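Local structure of sulfate adenylyltransferase (Allochromatium vinosum, 4DNX) at residues 231-234 with 238-241; 164-169 with 175-180; 197-202 with 263-268. The protein catalyses the transfer of the adenylyl group of ATP to sulfate, giving adenosine 5'-phosphosulfate and diphosphate. All blocks are in the same frame, centred on the assembly; numbering follows the deposited sequence.

Contact 1. Residues 231-234 with 238-241; sequences GQLK and IPAP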
loop_
_atom_site.group_PDB
_atom_site.type_symbol
_atom_site.label_atom_id
_atom_site.label_comp_id
_atom_site.label_asym_id
_atom_site.label_seq_id
_atom_site.Cartn_x
_atom_site.Cartn_y
_atom_site.Cartn_z
ATOM N N GLY A 231 4.774 -6.740 12.463
ATOM C CA GLY A 231 4.260 -7.909 13.151
ATOM C C GLY A 231 3.647 -7.478 14.444
ATOM O O GLY A 231 3.549 -6.280 14.712
ATOM N N GLN A 232 3.229 -8.442 15.261
ATOM C CA GLN A 232 2.621 -8.103 16.563
ATOM C C GLN A 232 3.685 -7.455 17.474
ATOM O O GLN A 232 4.856 -7.848 17.455
ATOM C CB GLN A 232 1.947 -9.328 17.223
ATOM C CG GLN A 232 1.063 -10.211 16.279
ATOM C CD GLN A 232 -0.462 -9.955 16.394
ATOM O OE1 GLN A 232 -1.041 -9.940 17.489
ATOM N NE2 GLN A 232 -1.110 -9.773 15.250
ATOM N N LEU A 233 3.284 -6.439 18.239
ATOM C CA LEU A 233 4.217 -5.676 19.077
ATOM C C LEU A 233 4.819 -6.533 20.196
ATOM O O LEU A 233 4.089 -7.180 20.953
ATOM C CB LEU A 233 3.508 -4.446 19.675
ATOM C CG LEU A 233 4.309 -3.184 20.035
ATOM C CD1 LEU A 233 5.062 -2.620 18.820
ATOM C CD2 LEU A 233 3.380 -2.143 20.640
ATOM N N LYS A 234 6.146 -6.528 20.279
ATOM C CA LYS A 234 6.901 -7.273 21.299
ATOM C C LYS A 234 7.221 -6.385 22.507
ATOM O O LYS A 234 7.466 -5.199 22.331
ATOM C CB LYS A 234 8.204 -7.780 20.684
ATOM C CG LYS A 234 8.011 -8.551 19.374
ATOM C CD LYS A 234 8.187 -10.048 19.593
ATOM C CE LYS A 234 8.431 -10.779 18.279
ATOM N NZ LYS A 234 7.563 -11.992 18.186
ATOM N N ILE A 238 8.507 0.015 20.139
ATOM C CA ILE A 238 7.809 1.280 19.930
ATOM C C ILE A 238 6.577 1.001 19.054
ATOM O O ILE A 238 6.725 0.427 17.977
ATOM C CB ILE A 238 8.769 2.313 19.251
ATOM C CG1 ILE A 238 9.981 2.616 20.153
ATOM C CG2 ILE A 238 8.081 3.620 18.935
ATOM C CD1 ILE A 238 9.617 2.933 21.594
ATOM N N PRO A 239 5.376 1.400 19.502
ATOM C CA PRO A 239 4.170 1.225 18.678
ATOM C C PRO A 239 4.367 1.773 17.273
ATOM O O PRO A 239 5.053 2.785 17.070
ATOM C CB PRO A 239 3.108 2.029 19.412
ATOM C CG PRO A 239 3.568 2.034 20.824
ATOM C CD PRO A 239 5.062 2.093 20.755
ATOM N N ALA A 240 3.751 1.092 16.313
ATOM C CA ALA A 240 3.934 1.401 14.900
ATOM C C ALA A 240 3.793 2.882 14.510
ATOM O O ALA A 240 4.673 3.385 13.770
ATOM C CB ALA A 240 2.997 0.528 14.051
ATOM N N PRO A 241 2.747 3.593 14.944
ATOM C CA PRO A 241 2.625 5.007 14.535
ATOM C C PRO A 241 3.824 5.851 14.980
ATOM O O PRO A 241 4.265 6.760 14.250
ATOM C CB PRO A 241 1.369 5.492 15.274
ATOM C CG PRO A 241 0.610 4.290 15.566
ATOM C CD PRO A 241 1.576 3.186 15.757
#
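The leucine of this contact, L233, has its CG roughly anti to the backbone N (chi1 -152°), and a second torsion of 58° spreads the two methyl groups toward I238 and P239. The setting is a beta-alpha connection of the Rossmann-like domain: segment 231-234 leaves the end of strand 223-230, and helix 240-254 starts within segment 238-241. Of the backbones, L233 and P239 come nearest, yet their CA atoms are still 6.9 Å apart, so a side chain has to bridge the gap. L233 does so alone, supplying 60 of the 107 Å² buried between the two segments. One methyl, CD1, rests on the backbone just before the helix, 3.6 Å from I238 O and 3.9 Å from P239 CA. No hydrogen bond crosses the contact; the loop is closed by van der Waals touch.

I238 offers its carbonyl here, while its CB points away from 231-234; that side chain packs on L387, Y390 and Y391 of helix 381-393, and its backbone N probably bonds to N202 OD1. On the dimer side, E19 of the second subunit packs on L233 and D17 of the second subunit on P239, which places this loop closure at the subunit interface. P239 at the N-cap and P241 in the first turn lack an N-H, at no cost there, since no carbonyl of a preceding turn would take it. L233 and P239 cross obliquely, and their side chains come closest where L233 CD2 meets P239 CG, at 4.2 Å.

Contact 2. Residues 164-169 with 175-180; sequences LNFSYF and DTFRTA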
loop_
_atom_site.group_PDB
_atom_site.type_symbol
_atom_site.label_atom_id
_atom_site.label_comp_id
_atom_site.label_asym_id
_atom_site.label_seq_id
_atom_site.Cartn_x
_atom_site.Cartn_y
_atom_site.Cartn_z
ATOM N N LEU A 164 -5.206 -14.759 -1.290
ATOM C CA LEU A 164 -6.357 -13.868 -1.413
ATOM C C LEU A 164 -6.185 -12.542 -0.674
ATOM O O LEU A 164 -6.893 -11.562 -0.933
ATOM C CB LEU A 164 -7.642 -14.585 -0.924
ATOM C CG LEU A 164 -7.977 -15.846 -1.728
ATOM C CD1 LEU A 164 -9.320 -16.378 -1.207
ATOM C CD2 LEU A 164 -8.092 -15.567 -3.226
ATOM N N ASN A 165 -5.274 -12.528 0.285
ATOM C CA ASN A 165 -4.989 -11.286 1.047
ATOM C C ASN A 165 -3.656 -11.399 1.732
ATOM O O ASN A 165 -2.973 -12.458 1.667
ATOM C CB ASN A 165 -6.103 -10.964 2.061
ATOM C CG ASN A 165 -6.319 -12.076 3.066
ATOM O OD1 ASN A 165 -5.479 -12.307 3.943
ATOM N ND2 ASN A 165 -7.452 -12.784 2.927
ATOM N N PHE A 166 -3.244 -10.285 2.357
ATOM C CA PHE A 166 -1.957 -10.250 3.061
ATOM C C PHE A 166 -2.119 -10.185 4.549
ATOM O O PHE A 166 -1.234 -9.646 5.256
ATOM C CB PHE A 166 -1.134 -9.077 2.526
ATOM C CG PHE A 166 -0.862 -9.194 1.031
ATOM C CD1 PHE A 166 -0.143 -10.278 0.539
ATOM C CD2 PHE A 166 -1.257 -8.209 0.134
ATOM C CE1 PHE A 166 0.130 -10.422 -0.825
ATOM C CE2 PHE A 166 -0.950 -8.343 -1.255
ATOM C CZ PHE A 166 -0.264 -9.437 -1.729
ATOM N N SER A 167 -3.216 -10.755 5.029
ATOM C CA SER A 167 -3.395 -10.959 6.493
ATOM C C SER A 167 -3.432 -9.582 7.243
ATOM O O SER A 167 -3.744 -8.493 6.663
ATOM C CB SER A 167 -2.307 -11.943 6.981
ATOM O OG SER A 167 -2.497 -12.358 8.360
ATOM N N TYR A 168 -3.080 -9.605 8.534
ATOM C CA TYR A 168 -3.108 -8.434 9.351
ATOM C C TYR A 168 -1.957 -7.501 9.009
ATOM O O TYR A 168 -1.988 -6.316 9.411
ATOM C CB TYR A 168 -3.061 -8.834 10.854
ATOM C CG TYR A 168 -1.723 -9.339 11.320
ATOM C CD1 TYR A 168 -1.396 -10.700 11.248
ATOM C CD2 TYR A 168 -0.799 -8.466 11.879
ATOM C CE1 TYR A 168 -0.142 -11.174 11.689
ATOM C CE2 TYR A 168 0.433 -8.905 12.276
ATOM C CZ TYR A 168 0.746 -10.248 12.231
ATOM O OH TYR A 168 1.974 -10.680 12.673
ATOM N N PHE A 169 -0.965 -7.976 8.251
ATOM C CA PHE A 169 0.184 -7.109 7.936
ATOM C C PHE A 169 -0.289 -5.908 7.099
ATOM O O PHE A 169 0.216 -4.778 7.262
ATOM C CB PHE A 169 1.242 -7.884 7.145
ATOM C CG PHE A 169 1.765 -9.108 7.868
ATOM C CD1 PHE A 169 2.511 -8.967 9.058
ATOM C CD2 PHE A 169 1.485 -10.383 7.407
ATOM C CE1 PHE A 169 3.032 -10.097 9.730
ATOM C CE2 PHE A 169 1.978 -11.535 8.079
ATOM C CZ PHE A 169 2.755 -11.392 9.249
ATOM N N ASP A 175 -0.279 1.868 5.280
ATOM C CA ASP A 175 0.629 2.800 4.566
ATOM C C ASP A 175 2.025 2.266 4.334
ATOM O O ASP A 175 2.756 2.774 3.470
ATOM C CB ASP A 175 0.716 4.177 5.269
ATOM C CG ASP A 175 -0.620 4.937 5.255
ATOM O OD1 ASP A 175 -1.506 4.634 4.391
ATOM O OD2 ASP A 175 -0.798 5.856 6.079
ATOM N N THR A 176 2.432 1.248 5.089
ATOM C CA THR A 176 3.795 0.790 5.025
ATOM C C THR A 176 3.964 -0.595 4.397
ATOM O O THR A 176 4.953 -0.836 3.721
ATOM C CB THR A 176 4.499 0.817 6.412
ATOM O OG1 THR A 176 3.686 0.131 7.356
ATOM C CG2 THR A 176 4.653 2.272 6.879
ATOM N N PHE A 177 2.996 -1.504 4.605
ATOM C CA PHE A 177 3.103 -2.816 4.007
ATOM C C PHE A 177 3.184 -2.686 2.498
ATOM O O PHE A 177 2.359 -1.975 1.912
ATOM C CB PHE A 177 1.925 -3.744 4.359
ATOM C CG PHE A 177 2.018 -5.069 3.681
ATOM C CD1 PHE A 177 2.801 -6.099 4.221
ATOM C CD2 PHE A 177 1.389 -5.272 2.416
ATOM C CE1 PHE A 177 2.916 -7.333 3.556
ATOM C CE2 PHE A 177 1.557 -6.490 1.714
ATOM C CZ PHE A 177 2.288 -7.525 2.312
ATOM N N ARG A 178 4.191 -3.369 1.910
ATOM C CA ARG A 178 4.396 -3.362 0.435
ATOM C C ARG A 178 4.752 -4.748 -0.045
ATOM O O ARG A 178 5.443 -5.486 0.637
ATOM C CB ARG A 178 5.606 -2.481 0.059
ATOM C CG ARG A 178 5.319 -1.065 0.254
ATOM C CD ARG A 178 4.483 -0.476 -0.883
ATOM N NE ARG A 178 4.484 0.958 -0.686
ATOM C CZ ARG A 178 3.771 1.604 0.238
ATOM N NH1 ARG A 178 2.921 0.954 1.044
ATOM N NH2 ARG A 178 3.894 2.924 0.345
ATOM N N THR A 179 4.283 -5.071 -1.239
ATOM C CA THR A 179 4.719 -6.280 -1.911
ATOM C C THR A 179 6.077 -6.046 -2.544
ATOM O O THR A 179 6.475 -4.886 -2.782
ATOM C CB THR A 179 3.729 -6.690 -3.033
ATOM O OG1 THR A 179 3.644 -5.639 -4.019
ATOM C CG2 THR A 179 2.336 -6.965 -2.418
ATOM N N ALA A 180 6.785 -7.137 -2.851
ATOM C CA ALA A 180 8.053 -7.013 -3.625
ATOM C C ALA A 180 7.735 -6.414 -5.006
ATOM O O ALA A 180 8.552 -5.673 -5.567
ATOM C CB ALA A 180 8.683 -8.391 -3.833
#
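F177 fits against F166 and F169, the first shell of a buried cluster where helix 167-172 turns back toward helix 180-190. Its ring meets that of F166 obliquely, with centroids 5.2 Å apart and planes at 36°; the nearest atoms are F166 CD2 and F177 CE2, at 3.7 Å. F169 adds its CB, 3.8 Å from F177 CD1, and its carbonyl O, 3.5 Å from F177 CB. A first torsion of 177° turns the F177 ring from its own N toward both partners. T179 CG2 completes this shell, 3.7 Å from F166 CZ.

Further out, polar groups fix the backbones. N165 OD1 accepts from S167 N (3.0 Å, on a lone pair), an Asx turn leading into the helix. R178 folds back: NH1, above both carbonyl planes, bonds to F177 O, in the guanidinium plane, and to D175 O, tilted from it. V45 and F14 extend the apolar shell round F166, L230 round F177.

No hydrogen bond links the two segments, so their cohesion is apolar. The polar ends also serve the dimer: R178 NH2 forms a salt bridge with E182 of the second subunit, and T179 OG1, capping helix 180-190 at E182 N, also bonds to D175 of the second subunit.

Contact 3. Residues 197-202 with 263-268; sequences AFQTRN and TGYGFD
Q199 and Y265 carry this contact alone, with 33 and 38 Å² buried, and they meet through one amide oxygen and one phenol hydroxyl. Q199 OE1 lies 3.1 Å from Y265 OH, a weak hydrogen bond at best. The firmer polar partner of OE1 is R284 NH2, which donates to the same atom. The amide and ring planes are 65° apart, and the two side chains cross at about a right angle, so the groups touch at their polar ends without stacking.

Reach explains the geometry. The nearest CA atoms, those of Q199 and G264, are 8.9 Å apart, because strand 223-230 lies between the two strands. Q199 spans this gap as an extended chain (chi1 177°, chi2 168°), while the ring of Y265 is stacked on H227 of the middle strand. Replacing Q199 by an alanine would remove the amide, and R284 NH2 is likely to lose its acceptor and the Y265 hydroxyl its weak partner, with a gap opened at that hydroxyl. Q199, R201 and N202 match the QxRN motif, which in related ATP sulfurylases lines the active site.

In the parallel sheet, of order 260-266, 223-230, 195-200, 291-294, 326-329, the contact thus skips one strand; helix 274-287 packs on it through H280, F283 and R284, and M46 of helix 38-48 touches Y265.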
loop_
_atom_site.group_PDB
_atom_site.type_symbol
_atom_site.label_atom_id
_atom_site.label_comp_id
_atom_site.label_asym_id
_atom_site.label_seq_id
_atom_site.Cartn_x
_atom_site.Cartn_y
_atom_site.Cartn_z
ATOM N N ALA A 197 19.448 -2.006 0.757
ATOM C CA ALA A 197 18.295 -2.331 1.615
ATOM C C ALA A 197 18.793 -2.451 3.058
ATOM O O ALA A 197 19.927 -2.988 3.294
ATOM C CB ALA A 197 17.675 -3.695 1.158
ATOM N N PHE A 198 17.986 -1.964 3.997
ATOM C CA PHE A 198 18.301 -2.011 5.428
ATOM C C PHE A 198 17.062 -2.461 6.178
ATOM O O PHE A 198 16.040 -1.810 6.070
ATOM C CB PHE A 198 18.736 -0.605 5.945
ATOM C CG PHE A 198 19.019 -0.565 7.444
ATOM C CD1 PHE A 198 20.166 -1.181 7.951
ATOM C CD2 PHE A 198 18.122 0.066 8.327
ATOM C CE1 PHE A 198 20.432 -1.148 9.352
ATOM C CE2 PHE A 198 18.408 0.103 9.741
ATOM C CZ PHE A 198 19.530 -0.494 10.193
ATOM N N GLN A 199 17.185 -3.527 6.988
ATOM C CA GLN A 199 16.059 -4.029 7.791
ATOM C C GLN A 199 16.060 -3.389 9.186
ATOM O O GLN A 199 17.112 -3.296 9.828
ATOM C CB GLN A 199 16.181 -5.568 7.958
ATOM C CG GLN A 199 15.093 -6.166 8.844
ATOM C CD GLN A 199 15.035 -7.690 8.778
ATOM O OE1 GLN A 199 15.216 -8.285 7.714
ATOM N NE2 GLN A 199 14.798 -8.327 9.933
ATOM N N THR A 200 14.890 -3.010 9.688
ATOM C CA THR A 200 14.804 -2.610 11.105
ATOM C C THR A 200 13.418 -2.889 11.635
ATOM O O THR A 200 12.502 -3.027 10.854
ATOM C CB THR A 200 15.133 -1.106 11.311
ATOM O OG1 THR A 200 15.268 -0.861 12.728
ATOM C CG2 THR A 200 14.063 -0.218 10.701
ATOM N N ARG A 201 13.273 -3.024 12.968
ATOM C CA ARG A 201 11.911 -3.033 13.512
ATOM C C ARG A 201 11.682 -1.920 14.513
ATOM O O ARG A 201 10.567 -1.757 15.036
ATOM C CB ARG A 201 11.484 -4.408 14.079
ATOM C CG ARG A 201 12.315 -4.932 15.176
ATOM C CD ARG A 201 11.827 -6.341 15.578
ATOM N NE ARG A 201 12.747 -6.958 16.536
ATOM C CZ ARG A 201 13.882 -7.587 16.214
ATOM N NH1 ARG A 201 14.263 -7.705 14.945
ATOM N NH2 ARG A 201 14.644 -8.109 17.168
ATOM N N ASN A 202 12.734 -1.160 14.800
ATOM C CA ASN A 202 12.560 -0.002 15.658
ATOM C C ASN A 202 13.067 1.328 15.054
ATOM O O ASN A 202 13.611 1.322 13.936
ATOM C CB ASN A 202 13.076 -0.291 17.066
ATOM C CG ASN A 202 12.050 -1.076 17.875
ATOM O OD1 ASN A 202 10.839 -0.697 17.965
ATOM N ND2 ASN A 202 12.482 -2.207 18.382
ATOM N N THR A 263 9.236 1.334 3.982
ATOM C CA THR A 263 8.360 0.228 3.532
ATOM C C THR A 263 8.387 -0.824 4.600
ATOM O O THR A 263 9.170 -0.748 5.561
ATOM C CB THR A 263 8.902 -0.470 2.259
ATOM O OG1 THR A 263 10.109 -1.174 2.569
ATOM C CG2 THR A 263 9.131 0.538 1.099
ATOM N N GLY A 264 7.577 -1.849 4.401
ATOM C CA GLY A 264 7.530 -2.956 5.366
ATOM C C GLY A 264 7.033 -4.256 4.775
ATOM O O GLY A 264 6.398 -4.283 3.691
ATOM N N TYR A 265 7.298 -5.349 5.495
ATOM C CA TYR A 265 6.850 -6.643 5.026
ATOM C C TYR A 265 6.456 -7.478 6.236
ATOM O O TYR A 265 6.760 -7.125 7.366
ATOM C CB TYR A 265 7.972 -7.340 4.231
ATOM C CG TYR A 265 9.142 -7.788 5.082
ATOM C CD1 TYR A 265 10.032 -6.869 5.617
ATOM C CD2 TYR A 265 9.274 -9.145 5.443
ATOM C CE1 TYR A 265 11.067 -7.278 6.401
ATOM C CE2 TYR A 265 10.323 -9.570 6.259
ATOM C CZ TYR A 265 11.190 -8.617 6.741
ATOM O OH TYR A 265 12.248 -9.028 7.512
ATOM N N GLY A 266 5.779 -8.591 5.963
ATOM C CA GLY A 266 5.317 -9.472 7.062
ATOM C C GLY A 266 5.798 -10.911 6.900
ATOM O O GLY A 266 5.504 -11.551 5.889
ATOM N N PHE A 267 6.517 -11.405 7.928
ATOM C CA PHE A 267 7.100 -12.753 7.916
ATOM C C PHE A 267 7.636 -13.054 9.349
ATOM O O PHE A 267 8.330 -12.215 9.937
ATOM C CB PHE A 267 8.291 -12.802 6.943
ATOM C CG PHE A 267 8.962 -14.158 6.857
ATOM C CD1 PHE A 267 8.273 -15.271 6.338
ATOM C CD2 PHE A 267 10.274 -14.314 7.280
ATOM C CE1 PHE A 267 8.917 -16.521 6.249
ATOM C CE2 PHE A 267 10.918 -15.547 7.193
ATOM C CZ PHE A 267 10.212 -16.664 6.661
ATOM N N ASP A 268 7.314 -14.219 9.911
ATOM C CA ASP A 268 7.767 -14.483 11.293
ATOM C C ASP A 268 9.269 -14.739 11.299
ATOM O O ASP A 268 9.768 -15.544 10.522
ATOM C CB ASP A 268 7.012 -15.678 11.904
ATOM C CG ASP A 268 5.565 -15.340 12.279
ATOM O OD1 ASP A 268 5.204 -14.138 12.348
ATOM O OD2 ASP A 268 4.769 -16.283 12.534
#

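In the fold
Contact 3 lies deepest, its centre about 5 Å from the centre of the chain, against about 13 Å for contact 2 and 15 Å for contact 1. Depth and burial do not run together, however: every touching residue of contact 2 is buried, whereas contact 1 rests on an exposed leucine. Contacts 1 and 2 are apolar and both border the second subunit; contact 3 is polar and touches no other chain. Backbone and side-chain contacts tie them together: R178 N lies 3.0 Å from G264 O, a probable hydrogen bond joining contacts 2 and 3, and Y168 OH packs on G231 CA. Contact 1 is nested inside the loop that contact 3 closes.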